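Local coordinates for protein beta-galactoside alpha-2,6-sialyltransferase (Photobacterium sp., PDB 2Z4T) that transfers sialic acid in alpha-2,6 linkage to beta-galactosides such as lactose, leaving CMP as the product of the donor, at residues Q146-W151 / Q182-Q187; D158-E163 / Q331-S336; K186-K191 / N220-T225; S205-V210 / S272-S277. All coordinates share one frame; numbering follows the deposited sequence. Where two conformers were deposited one is given.

Contact 1 of 4, residues Q146-W151 / Q182-Q187; sequences QRYIAW and QEIVKQ
Tyr-148 reaches across from strand 146-151 to Glu-183, Ile-184 and Gln-187 on helix 178-190, and from the strand side it carries the contact almost alone. The two axes lie 11.0 Å apart and run nearly antiparallel, at 164°, so one long aromatic side chain has to span the gap.

The apolar touches come first. Ile-184 meets the ring at its edge, near the ring plane, with its CG1 3.9 Å from Tyr-148 CD2; the isoleucine lies alongside the ring, pointing the other way. Farther along the ring, Glu-183 CG sits 3.6 Å from Tyr-148 CZ. Its first torsion sends CG away from the backbone N (chi1 -169°), and a bend at chi2 then turns the carboxylate almost perpendicular to the ring.

Around the hydroxyl, two methylenes close in from opposite sides of the ring plane: Tyr-148 OH is 3.4 Å from Glu-183 CG and 3.3 Å from Gln-187 CG. One helical turn separates these two residues, and the phenol end is received between them.

Residues of the sheet and of the loop after strand 166-168 complete the setting. Phe-169 stacks edge-to-face with the tyrosine ring, Thr-167 and Leu-117 also touch it, and Ile-184 continues onto Val-119 of strand 103-122. Helix 178-190 is the helix of a beta-alpha-beta crossover between strands 166-168 and 194-201.

Chemically, van der Waals packing on a phenol does much to hold the helix to the sheet here, and the methylenes of Glu-183 and Gln-187 flank its hydroxyl.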
loop_
_atom_site.group_PDB
_atom_site.type_symbol
_atom_site.label_atom_id
_atom_site.label_comp_id
_atom_site.label_asym_id
_atom_site.label_seq_id
_atom_site.Cartn_x
_atom_site.Cartn_y
_atom_site.Cartn_z
ATOM N N GLN A 146 0.211 15.276 6.226
ATOM C CA GLN A 146 1.617 14.856 6.214
ATOM C C GLN A 146 1.645 13.339 6.167
ATOM O O GLN A 146 0.786 12.673 6.769
ATOM C CB GLN A 146 2.348 15.304 7.488
ATOM C CG GLN A 146 2.815 16.771 7.517
ATOM C CD GLN A 146 3.749 17.160 6.355
ATOM O OE1 GLN A 146 3.687 18.280 5.854
ATOM N NE2 GLN A 146 4.610 16.235 5.926
ATOM N N ARG A 147 2.648 12.782 5.496
ATOM C CA ARG A 147 2.681 11.339 5.287
ATOM C C ARG A 147 4.016 10.734 5.670
ATOM O O ARG A 147 5.073 11.183 5.228
ATOM C CB ARG A 147 2.301 10.998 3.850
ATOM C CG ARG A 147 0.948 11.531 3.488
ATOM C CD ARG A 147 0.461 11.047 2.122
ATOM N NE ARG A 147 -0.849 11.636 1.900
ATOM C CZ ARG A 147 -1.043 12.850 1.388
ATOM N NH1 ARG A 147 -0.006 13.571 0.979
ATOM N NH2 ARG A 147 -2.280 13.328 1.273
ATOM N N TYR A 148 3.944 9.714 6.514
ATOM C CA TYR A 148 5.112 9.016 7.002
ATOM C C TYR A 148 5.021 7.577 6.528
ATOM O O TYR A 148 3.999 6.906 6.735
ATOM C CB TYR A 148 5.140 9.013 8.529
ATOM C CG TYR A 148 5.315 10.349 9.212
ATOM C CD1 TYR A 148 5.662 11.489 8.502
ATOM C CD2 TYR A 148 5.173 10.453 10.602
ATOM C CE1 TYR A 148 5.823 12.714 9.145
ATOM C CE2 TYR A 148 5.343 11.652 11.252
ATOM C CZ TYR A 148 5.675 12.783 10.520
ATOM O OH TYR A 148 5.835 13.980 11.160
ATOM N N ILE A 149 6.095 7.105 5.906
ATOM C CA ILE A 149 6.192 5.732 5.464
ATOM C C ILE A 149 7.371 5.034 6.116
ATOM O O ILE A 149 8.386 5.669 6.462
ATOM C CB ILE A 149 6.332 5.638 3.925
ATOM C CG1 ILE A 149 7.662 6.232 3.438
ATOM C CG2 ILE A 149 5.122 6.258 3.241
ATOM C CD1 ILE A 149 7.903 6.121 1.916
ATOM N N ALA A 150 7.229 3.729 6.313
ATOM C CA ALA A 150 8.372 2.895 6.625
ATOM C C ALA A 150 8.166 1.670 5.770
ATOM O O ALA A 150 7.391 0.773 6.128
ATOM C CB ALA A 150 8.429 2.548 8.100
ATOM N N TRP A 151 8.824 1.677 4.611
ATOM C CA TRP A 151 8.620 0.671 3.554
ATOM C C TRP A 151 9.898 -0.089 3.287
ATOM O O TRP A 151 10.998 0.462 3.371
ATOM C CB TRP A 151 8.196 1.326 2.235
ATOM C CG TRP A 151 6.731 1.725 2.112
ATOM C CD1 TRP A 151 5.695 1.336 2.917
ATOM C CD2 TRP A 151 6.152 2.572 1.101
ATOM N NE1 TRP A 151 4.512 1.899 2.482
ATOM C CE2 TRP A 151 4.765 2.658 1.370
ATOM C CE3 TRP A 151 6.674 3.269 -0.002
ATOM C CZ2 TRP A 151 3.889 3.407 0.572
ATOM C CZ3 TRP A 151 5.806 4.023 -0.794
ATOM C CH2 TRP A 151 4.428 4.075 -0.512
ATOM N N GLN A 182 9.000 8.436 17.532
ATOM C CA GLN A 182 9.431 9.747 18.036
ATOM C C GLN A 182 8.894 10.900 17.183
ATOM O O GLN A 182 8.433 11.920 17.696
ATOM C CB GLN A 182 10.960 9.809 18.092
ATOM C CG GLN A 182 11.571 8.948 19.189
ATOM C CD GLN A 182 13.012 8.538 18.914
ATOM O OE1 GLN A 182 13.500 7.571 19.496
ATOM N NE2 GLN A 182 13.694 9.263 18.024
ATOM N N GLU A 183 8.971 10.737 15.864
ATOM C CA GLU A 183 8.478 11.795 14.993
ATOM C C GLU A 183 6.968 11.997 15.150
ATOM O O GLU A 183 6.487 13.138 15.170
ATOM C CB GLU A 183 8.869 11.566 13.536
ATOM C CG GLU A 183 8.609 12.775 12.634
ATOM C CD GLU A 183 9.223 14.086 13.196
ATOM O OE1 GLU A 183 10.437 14.081 13.544
ATOM O OE2 GLU A 183 8.476 15.104 13.291
ATOM N N ILE A 184 6.232 10.899 15.295
ATOM C CA ILE A 184 4.806 10.964 15.581
ATOM C C ILE A 184 4.534 11.648 16.951
ATOM O O ILE A 184 3.606 12.466 17.092
ATOM C CB ILE A 184 4.188 9.548 15.510
ATOM C CG1 ILE A 184 4.323 9.001 14.085
ATOM C CG2 ILE A 184 2.723 9.530 15.998
ATOM C CD1 ILE A 184 4.095 7.525 13.964
ATOM N N VAL A 185 5.344 11.323 17.951
ATOM C CA VAL A 185 5.190 11.935 19.265
ATOM C C VAL A 185 5.388 13.445 19.186
ATOM O O VAL A 185 4.621 14.201 19.791
ATOM C CB VAL A 185 6.136 11.310 20.309
ATOM C CG1 VAL A 185 6.231 12.193 21.573
ATOM C CG2 VAL A 185 5.666 9.913 20.642
ATOM N N LYS A 186 6.394 13.872 18.420
ATOM C CA LYS A 186 6.656 15.292 18.245
ATOM C C LYS A 186 5.452 15.996 17.615
ATOM O O LYS A 186 5.099 17.089 18.044
ATOM C CB LYS A 186 7.957 15.526 17.469
ATOM C CG LYS A 186 9.188 15.004 18.218
ATOM C CD LYS A 186 10.492 15.228 17.466
ATOM C CE LYS A 186 11.621 14.431 18.111
ATOM N NZ LYS A 186 12.958 15.033 17.876
ATOM N N GLN A 187 4.804 15.366 16.638
ATOM C CA GLN A 187 3.596 15.967 16.058
ATOM C C GLN A 187 2.473 16.117 17.097
ATOM O O GLN A 187 1.773 17.132 17.113
ATOM C CB GLN A 187 3.071 15.199 14.828
ATOM C CG GLN A 187 4.035 15.105 13.650
ATOM C CD GLN A 187 4.555 16.475 13.190
ATOM O OE1 GLN A 187 5.763 16.744 13.241
ATOM N NE2 GLN A 187 3.649 17.334 12.743
#

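Contact 2 of 4, residues D158-E163 / Q331-S336; sequences DEQMKE and QELFLS
Leu-333 comes within touch of Gln-160 because its CG swings opposite the backbone N (chi1 178°), which carries both methyls nearer to helix 158-164. Gln-160 answers with CG turned away from its own carbonyl carbon (chi1 -77°) and an extended chain beyond, so that its amide is laid along the interface. The two side chains run side by side with their ends pointing contrary ways, Gln-160 CG 3.9 Å from Leu-333 CD1.

Glu-163, one turn on, comes at the same leucine from the opposite direction and brings its carboxylate up to the two methyls. Its OE2 lies 3.9 Å from Leu-333 CD2, and the branched tip therefore packs against a glutamine methylene and a carboxylate. That carboxylate has its strong partner close by: OE2 forms a salt bridge with Lys-329, one turn before Leu-333 on the same helix. The lysine thus joins the two helices electrostatically.

At the other end, the Gln-160 amide reaches Ser-336. NE2 is 3.0 Å from Ser-336 OG, but the angle is poor and no hydrogen bond is made. The amide is instead held from its oxygen side, where OE1 accepts a hydrogen bond from Thr-157 N just ahead of the helix.

The helices run in roughly opposite directions, at 138°, with axes 11.6 Å apart. On its other side helix 328-338 sets Phe-334 on helix 126-141, whose Thr-128 binds magnesium. Such a layer of helices flanking a parallel sheet is typical of the Rossmann-like N-terminal half of a GT-B glycosyltransferase; helix 328-338 comes after the last strand of that sheet.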
loop_
_atom_site.group_PDB
_atom_site.type_symbol
_atom_site.label_atom_id
_atom_site.label_comp_id
_atom_site.label_asym_id
_atom_site.label_seq_id
_atom_site.Cartn_x
_atom_site.Cartn_y
_atom_site.Cartn_z
ATOM N N ASP A 158 13.450 11.610 -3.715
ATOM C CA ASP A 158 13.150 12.824 -2.945
ATOM C C ASP A 158 12.087 13.667 -3.624
ATOM O O ASP A 158 11.261 14.263 -2.946
ATOM C CB ASP A 158 14.406 13.666 -2.678
ATOM C CG ASP A 158 15.479 12.890 -1.912
ATOM O OD1 ASP A 158 15.122 11.915 -1.191
ATOM O OD2 ASP A 158 16.683 13.245 -2.042
ATOM N N GLU A 159 12.116 13.713 -4.953
ATOM C CA GLU A 159 11.159 14.476 -5.762
ATOM C C GLU A 159 9.746 13.966 -5.515
ATOM O O GLU A 159 8.807 14.743 -5.228
ATOM C CB GLU A 159 11.506 14.335 -7.257
ATOM C CG GLU A 159 10.571 15.064 -8.243
ATOM C CD GLU A 159 10.679 14.545 -9.689
ATOM O OE1 GLU A 159 10.469 13.332 -9.926
ATOM O OE2 GLU A 159 10.958 15.355 -10.601
ATOM N N GLN A 160 9.606 12.642 -5.646
ATOM C CA GLN A 160 8.338 11.949 -5.471
ATOM C C GLN A 160 7.790 12.139 -4.059
ATOM O O GLN A 160 6.618 12.471 -3.891
ATOM C CB GLN A 160 8.495 10.468 -5.817
ATOM C CG GLN A 160 8.534 10.231 -7.330
ATOM C CD GLN A 160 9.229 8.943 -7.735
ATOM O OE1 GLN A 160 9.672 8.147 -6.892
ATOM N NE2 GLN A 160 9.313 8.725 -9.037
ATOM N N MET A 161 8.655 11.957 -3.058
ATOM C CA MET A 161 8.300 12.221 -1.661
ATOM C C MET A 161 7.773 13.634 -1.494
ATOM O O MET A 161 6.673 13.847 -0.965
ATOM C CB MET A 161 9.478 11.948 -0.723
ATOM C CG MET A 161 9.804 10.447 -0.627
ATOM S SD MET A 161 10.890 10.025 0.739
ATOM C CE MET A 161 12.458 10.595 0.107
ATOM N N LYS A 162 8.537 14.590 -2.004
ATOM C CA LYS A 162 8.149 15.984 -1.905
ATOM C C LYS A 162 6.769 16.188 -2.547
ATOM O O LYS A 162 5.900 16.834 -1.981
ATOM C CB LYS A 162 9.217 16.896 -2.506
ATOM C CG LYS A 162 9.233 18.281 -1.858
ATOM C CD LYS A 162 8.491 19.346 -2.700
ATOM C CE LYS A 162 9.459 20.138 -3.615
ATOM N NZ LYS A 162 8.768 21.208 -4.410
ATOM N N GLU A 163 6.557 15.578 -3.696
ATOM C CA GLU A 163 5.288 15.684 -4.376
ATOM C C GLU A 163 4.123 15.104 -3.570
ATOM O O GLU A 163 2.978 15.514 -3.740
ATOM C CB GLU A 163 5.402 14.949 -5.694
ATOM C CG GLU A 163 4.623 15.540 -6.796
ATOM C CD GLU A 163 5.033 14.957 -8.116
ATOM O OE1 GLU A 163 6.244 14.678 -8.324
ATOM O OE2 GLU A 163 4.127 14.789 -8.948
ATOM N N GLN A 331 -1.696 8.400 -12.532
ATOM C CA GLN A 331 -1.254 7.137 -13.120
ATOM C C GLN A 331 0.243 7.152 -13.467
ATOM O O GLN A 331 0.938 6.161 -13.232
ATOM C CB GLN A 331 -2.079 6.778 -14.354
ATOM C CG GLN A 331 -3.550 6.534 -14.056
ATOM C CD GLN A 331 -4.278 5.864 -15.229
ATOM O OE1 GLN A 331 -5.376 5.323 -15.057
ATOM N NE2 GLN A 331 -3.659 5.872 -16.410
ATOM N N GLU A 332 0.737 8.277 -13.995
ATOM C CA GLU A 332 2.155 8.404 -14.329
ATOM C C GLU A 332 3.021 8.423 -13.083
ATOM O O GLU A 332 4.075 7.799 -13.044
ATOM C CB GLU A 332 2.429 9.661 -15.152
ATOM C CG GLU A 332 3.895 9.832 -15.601
ATOM C CD GLU A 332 4.226 11.273 -15.948
ATOM O OE1 GLU A 332 4.776 11.522 -17.039
ATOM O OE2 GLU A 332 3.911 12.175 -15.145
ATOM N N LEU A 333 2.578 9.148 -12.066
ATOM C CA LEU A 333 3.342 9.230 -10.841
ATOM C C LEU A 333 3.423 7.837 -10.189
ATOM O O LEU A 333 4.490 7.420 -9.734
ATOM C CB LEU A 333 2.741 10.272 -9.896
ATOM C CG LEU A 333 3.408 10.439 -8.529
ATOM C CD1 LEU A 333 4.910 10.843 -8.648
ATOM C CD2 LEU A 333 2.596 11.435 -7.677
ATOM N N PHE A 334 2.302 7.126 -10.196
ATOM C CA PHE A 334 2.230 5.758 -9.707
ATOM C C PHE A 334 3.223 4.818 -10.406
ATOM O O PHE A 334 4.030 4.161 -9.729
ATOM C CB PHE A 334 0.787 5.245 -9.840
ATOM C CG PHE A 334 0.594 3.834 -9.383
ATOM C CD1 PHE A 334 0.617 3.515 -8.036
ATOM C CD2 PHE A 334 0.352 2.820 -10.308
ATOM C CE1 PHE A 334 0.432 2.196 -7.619
ATOM C CE2 PHE A 334 0.160 1.495 -9.903
ATOM C CZ PHE A 334 0.203 1.183 -8.559
ATOM N N LEU A 335 3.173 4.759 -11.744
ATOM C CA LEU A 335 4.030 3.825 -12.503
ATOM C C LEU A 335 5.496 4.136 -12.271
ATOM O O LEU A 335 6.367 3.254 -12.206
ATOM C CB LEU A 335 3.722 3.832 -14.020
ATOM C CG LEU A 335 2.301 3.411 -14.402
ATOM C CD1 LEU A 335 2.149 3.332 -15.904
ATOM C CD2 LEU A 335 1.891 2.079 -13.723
ATOM N N SER A 336 5.736 5.420 -12.134
ATOM C CA SER A 336 7.043 5.933 -11.920
ATOM C C SER A 336 7.552 5.528 -10.531
ATOM O O SER A 336 8.693 5.103 -10.392
ATOM C CB SER A 336 6.978 7.438 -12.083
ATOM O OG SER A 336 8.202 7.993 -11.728
#

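Contact 3 of 4, residues K186-K191 / N220-T225; sequences KQAQTK and NNVTVT
Asn-221, just ahead of strand 222-230, leans toward the last turn of helix 178-190 and sets its amide beside two backbone carbonyls. As modelled, its OD1 lies 3.0 Å from Ala-188 O and 2.9 Å from Lys-191 O. The amide is probably turned over, however, and in that case its nitrogen might bond to one or both carbonyls. A first torsion that puts CG between the backbone N and the carbonyl carbon (chi1 65°) points the amide this way. The same residue already pairs through its backbone with Leu-194.

Next comes Val-222, where the strand begins. Its CG1 packs 3.8 Å from Ala-188 CB, a small methyl that lets the backbones draw close: the two CA atoms are 6.5 Å apart. Leu-216, from helix 205-216, touches both side chains.

The fold explains the meeting. Helix 178-190, strand 194-201, helix 205-216 and strand 222-230 follow one another in beta-alpha order, and the two strands pair in parallel, so the end of the first helix comes up against the start of the last strand. Beyond Val-222 the strand continues in the sheet: Thr-223 bonds through its backbone to Leu-194 and Val-196, while Val-224 rests on Leu-213.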
loop_
_atom_site.group_PDB
_atom_site.type_symbol
_atom_site.label_atom_id
_atom_site.label_comp_id
_atom_site.label_asym_id
_atom_site.label_seq_id
_atom_site.Cartn_x
_atom_site.Cartn_y
_atom_site.Cartn_z
ATOM N N LYS A 186 6.394 13.872 18.420
ATOM C CA LYS A 186 6.656 15.292 18.245
ATOM C C LYS A 186 5.452 15.996 17.615
ATOM O O LYS A 186 5.099 17.089 18.044
ATOM C CB LYS A 186 7.957 15.526 17.469
ATOM C CG LYS A 186 9.188 15.004 18.218
ATOM C CD LYS A 186 10.492 15.228 17.466
ATOM C CE LYS A 186 11.621 14.431 18.111
ATOM N NZ LYS A 186 12.958 15.033 17.876
ATOM N N GLN A 187 4.804 15.366 16.638
ATOM C CA GLN A 187 3.596 15.967 16.058
ATOM C C GLN A 187 2.473 16.117 17.097
ATOM O O GLN A 187 1.773 17.132 17.113
ATOM C CB GLN A 187 3.071 15.199 14.828
ATOM C CG GLN A 187 4.035 15.105 13.650
ATOM C CD GLN A 187 4.555 16.475 13.190
ATOM O OE1 GLN A 187 5.763 16.744 13.241
ATOM N NE2 GLN A 187 3.649 17.334 12.743
ATOM N N ALA A 188 2.318 15.107 17.955
ATOM C CA ALA A 188 1.292 15.098 18.994
ATOM C C ALA A 188 1.559 16.194 20.015
ATOM O O ALA A 188 0.618 16.778 20.564
ATOM C CB ALA A 188 1.251 13.749 19.684
ATOM N N GLN A 189 2.841 16.457 20.271
ATOM C CA GLN A 189 3.253 17.457 21.241
ATOM C C GLN A 189 3.103 18.866 20.702
ATOM O O GLN A 189 2.955 19.813 21.457
ATOM C CB GLN A 189 4.714 17.246 21.620
ATOM C CG GLN A 189 4.925 16.314 22.786
ATOM C CD GLN A 189 6.329 15.754 22.834
ATOM O OE1 GLN A 189 6.661 14.984 23.726
ATOM N NE2 GLN A 189 7.161 16.127 21.863
ATOM N N THR A 190 3.115 18.976 19.387
ATOM C CA THR A 190 3.360 20.230 18.697
ATOM C C THR A 190 2.107 20.773 18.008
ATOM O O THR A 190 1.957 21.974 17.855
ATOM C CB THR A 190 4.553 20.008 17.712
ATOM O OG1 THR A 190 5.776 20.266 18.415
ATOM C CG2 THR A 190 4.486 20.860 16.441
ATOM N N LYS A 191 1.205 19.890 17.609
ATOM C CA LYS A 191 -0.011 20.303 16.930
ATOM C C LYS A 191 -1.161 20.454 17.921
ATOM O O LYS A 191 -1.333 19.626 18.833
ATOM C CB LYS A 191 -0.357 19.299 15.829
ATOM C CG LYS A 191 0.693 19.253 14.712
ATOM C CD LYS A 191 0.882 20.638 14.131
ATOM C CE LYS A 191 1.428 20.588 12.723
ATOM N NZ LYS A 191 2.866 20.259 12.753
ATOM N N ASN A 220 -4.551 13.608 24.426
ATOM C CA ASN A 220 -5.984 13.862 24.252
ATOM C C ASN A 220 -6.335 14.716 23.057
ATOM O O ASN A 220 -7.483 14.749 22.618
ATOM C CB ASN A 220 -6.587 14.448 25.529
ATOM C CG ASN A 220 -6.822 13.390 26.582
ATOM O OD1 ASN A 220 -6.998 12.208 26.260
ATOM N ND2 ASN A 220 -6.818 13.795 27.845
ATOM N N ASN A 221 -5.333 15.399 22.529
ATOM C CA ASN A 221 -5.518 16.218 21.353
ATOM C C ASN A 221 -5.419 15.429 20.049
ATOM O O ASN A 221 -5.682 15.978 18.977
ATOM C CB ASN A 221 -4.491 17.341 21.351
ATOM C CG ASN A 221 -3.064 16.827 21.229
ATOM O OD1 ASN A 221 -2.279 17.353 20.428
ATOM N ND2 ASN A 221 -2.725 15.791 22.005
ATOM N N VAL A 222 -5.026 14.155 20.127
ATOM C CA VAL A 222 -4.956 13.341 18.904
ATOM C C VAL A 222 -6.103 12.351 18.709
ATOM O O VAL A 222 -6.498 11.643 19.627
ATOM C CB VAL A 222 -3.511 12.795 18.547
ATOM C CG1 VAL A 222 -2.481 13.287 19.500
ATOM C CG2 VAL A 222 -3.474 11.293 18.418
ATOM N N THR A 223 -6.671 12.354 17.515
ATOM C CA THR A 223 -7.720 11.422 17.202
ATOM C C THR A 223 -7.242 10.469 16.104
ATOM O O THR A 223 -6.871 10.883 15.007
ATOM C CB THR A 223 -9.004 12.148 16.807
ATOM O OG1 THR A 223 -9.328 13.070 17.851
ATOM C CG2 THR A 223 -10.168 11.156 16.637
ATOM N N VAL A 224 -7.223 9.185 16.443
ATOM C CA VAL A 224 -6.930 8.151 15.484
ATOM C C VAL A 224 -8.212 7.922 14.704
ATOM O O VAL A 224 -9.111 7.247 15.180
ATOM C CB VAL A 224 -6.439 6.865 16.179
ATOM C CG1 VAL A 224 -5.993 5.822 15.144
ATOM C CG2 VAL A 224 -5.293 7.199 17.149
ATOM N N THR A 225 -8.304 8.495 13.509
ATOM C CA THR A 225 -9.565 8.443 12.783
ATOM C C THR A 225 -9.800 7.124 12.055
ATOM O O THR A 225 -10.949 6.763 11.807
ATOM C CB THR A 225 -9.750 9.634 11.816
ATOM O OG1 THR A 225 -8.808 9.544 10.736
ATOM C CG2 THR A 225 -9.584 10.958 12.562
#

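Contact 4 of 4, residues S205-V210 / S272-S277; sequences SFDNLV and SNTGTS
The ring of Phe-206 is sandwiched between its own helix and the 272-277 loop. Val-210 CG2, from the next turn of the helix, stands 3.5 Å above one face, over the ring centre. On the opposite face Thr-274 makes a CH-pi contact: its CA is 4.3 Å from the ring centroid, 26° off the normal. Asn-273 O lies over that second face too, 3.9 Å from Phe-206 CE1. Thr-274 CG2 sits on the same side but out at the rim, 3.7 Å from Phe-206 CD2.

The phenylalanine CG points opposite the backbone N (chi1 160°), and this carries the ring off the first turn of helix 205-216 toward the loop. Tyr-259, Leu-260 and Val-263 of helix 249-265 also touch it. In the Rossmann-like half of this GT-B fold, helix 205-216 joins parallel strands 194-201 and 222-230. The loop is shaped by an inverse gamma turn centred on Asn-273, then leads through Gly-275, at the N-cap position, into helix 276-279; Asn-273 O is hydrogen-bonded to Ser-278 OG.

The threonine methyl serves a second neighbour, Asp-207, whose OD1 lies 3.8 Å from Thr-274 CG2. A water spans the two backbones. Its oxygen donates to Thr-274 O at 2.6 Å. From Phe-206 N, 3.3 Å from the water oxygen, it accepts only a weak bond. The Thr-274 side chain is about 10 Å from the bound galactose.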
loop_
_atom_site.group_PDB
_atom_site.type_symbol
_atom_site.label_atom_id
_atom_site.label_comp_id
_atom_site.label_asym_id
_atom_site.label_seq_id
_atom_site.Cartn_x
_atom_site.Cartn_y
_atom_site.Cartn_z
ATOM N N SER A 205 0.631 -6.230 12.160
ATOM C CA SER A 205 0.010 -5.000 12.690
ATOM C C SER A 205 0.623 -4.629 14.051
ATOM O O SER A 205 0.598 -3.449 14.441
ATOM C CB SER A 205 -1.523 -4.878 12.532
ATOM O OG SER A 205 -2.217 -6.100 12.704
ATOM N N PHE A 206 1.023 -5.609 14.864
ATOM C CA PHE A 206 0.659 -5.606 16.244
ATOM C C PHE A 206 1.998 -4.855 16.541
ATOM O O PHE A 206 2.003 -3.766 17.114
ATOM C CB PHE A 206 0.694 -6.968 16.950
ATOM C CG PHE A 206 0.776 -6.857 18.479
ATOM C CD1 PHE A 206 -0.357 -7.017 19.267
ATOM C CD2 PHE A 206 1.992 -6.553 19.115
ATOM C CE1 PHE A 206 -0.293 -6.886 20.665
ATOM C CE2 PHE A 206 2.080 -6.421 20.513
ATOM C CZ PHE A 206 0.935 -6.583 21.293
ATOM N N ASP A 207 3.123 -5.415 16.053
ATOM C CA ASP A 207 4.466 -4.812 16.169
ATOM C C ASP A 207 4.672 -3.511 15.393
ATOM O O ASP A 207 5.566 -2.731 15.724
ATOM C CB ASP A 207 5.550 -5.779 15.708
ATOM C CG ASP A 207 5.896 -6.844 16.751
ATOM O OD1 ASP A 207 5.635 -6.658 17.950
ATOM O OD2 ASP A 207 6.443 -7.891 16.356
ATOM N N ASN A 208 3.875 -3.274 14.353
ATOM C CA ASN A 208 3.935 -1.983 13.674
ATOM C C ASN A 208 3.136 -0.887 14.385
ATOM O O ASN A 208 3.538 0.279 14.376
ATOM C CB ASN A 208 3.478 -2.100 12.224
ATOM C CG ASN A 208 4.474 -2.847 11.361
ATOM O OD1 ASN A 208 5.676 -2.901 11.667
ATOM N ND2 ASN A 208 3.983 -3.430 10.262
ATOM N N LEU A 209 2.004 -1.244 14.993
ATOM C CA LEU A 209 1.070 -0.218 15.451
ATOM C C LEU A 209 1.114 0.001 16.930
ATOM O O LEU A 209 1.000 1.137 17.387
ATOM C CB LEU A 209 -0.344 -0.479 14.968
ATOM C CG LEU A 209 -0.461 -0.519 13.443
ATOM C CD1 LEU A 209 -1.907 -0.545 13.075
ATOM C CD2 LEU A 209 0.227 0.650 12.767
ATOM N N VAL A 210 1.323 -1.081 17.675
ATOM C CA VAL A 210 1.358 -0.977 19.120
ATOM C C VAL A 210 2.309 0.110 19.615
ATOM O O VAL A 210 1.889 0.938 20.415
ATOM C CB VAL A 210 1.608 -2.333 19.845
ATOM C CG1 VAL A 210 1.951 -2.093 21.330
ATOM C CG2 VAL A 210 0.387 -3.247 19.707
ATOM N N SER A 272 3.991 -9.971 23.861
ATOM C CA SER A 272 4.386 -11.168 23.115
ATOM C C SER A 272 3.327 -11.817 22.214
ATOM O O SER A 272 3.699 -12.470 21.245
ATOM C CB SER A 272 4.939 -12.235 24.061
ATOM O OG SER A 272 3.871 -12.845 24.776
ATOM N N ASN A 273 2.034 -11.682 22.537
ATOM C CA ASN A 273 0.974 -12.328 21.720
ATOM C C ASN A 273 0.670 -11.490 20.493
ATOM O O ASN A 273 -0.326 -10.773 20.455
ATOM C CB ASN A 273 -0.342 -12.542 22.493
ATOM C CG ASN A 273 -0.156 -13.197 23.863
ATOM O OD1 ASN A 273 0.937 -13.661 24.221
ATOM N ND2 ASN A 273 -1.251 -13.233 24.642
ATOM N N THR A 274 1.524 -11.577 19.489
ATOM C CA THR A 274 1.446 -10.653 18.371
ATOM C C THR A 274 0.549 -11.219 17.282
ATOM O O THR A 274 0.297 -10.545 16.270
ATOM C CB THR A 274 2.825 -10.420 17.755
ATOM O OG1 THR A 274 3.330 -11.675 17.279
ATOM C CG2 THR A 274 3.767 -9.825 18.764
ATOM N N GLY A 275 0.086 -12.456 17.481
ATOM C CA GLY A 275 -0.555 -13.215 16.409
ATOM C C GLY A 275 -2.068 -13.100 16.282
ATOM O O GLY A 275 -2.688 -12.102 16.695
ATOM N N THR A 276 -2.651 -14.152 15.716
ATOM C CA THR A 276 -4.005 -14.135 15.192
ATOM C C THR A 276 -5.046 -13.457 16.090
ATOM O O THR A 276 -5.684 -12.507 15.676
ATOM C CB THR A 276 -4.441 -15.549 14.815
ATOM O OG1 THR A 276 -3.382 -16.180 14.090
ATOM C CG2 THR A 276 -5.710 -15.521 13.962
ATOM N N SER A 277 -5.217 -13.926 17.316
ATOM C CA SER A 277 -6.232 -13.357 18.197
ATOM C C SER A 277 -5.990 -11.885 18.555
ATOM O O SER A 277 -6.907 -11.199 19.000
ATOM C CB SER A 277 -6.392 -14.215 19.460
ATOM O OG SER A 277 -5.246 -14.142 20.287
HETATM O O HOH W 1 1.066 -8.838 14.446
#

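Overall arrangement
Contacts 1 and 3 are neighbours, with centres 11 Å apart: both use helix 178-190 and share Lys-186 and Gln-187, one placing the helix against strand 146-151, the other bringing its end to strand 222-230. Contact 2 is joined to contact 1 through the chain, since helix 158-164 follows strand 146-151; their centres are 19 Å apart. Contact 4 uses the helix that leads into the strand of contact 3, and lies across the chain's centre from contact 2, 31 Å between centres. The Thr-274 side chain of contact 4 is about 10 Å from the acceptor galactose; those of Tyr-148 and Gln-160 are each about 14 Å from a bound magnesium ion.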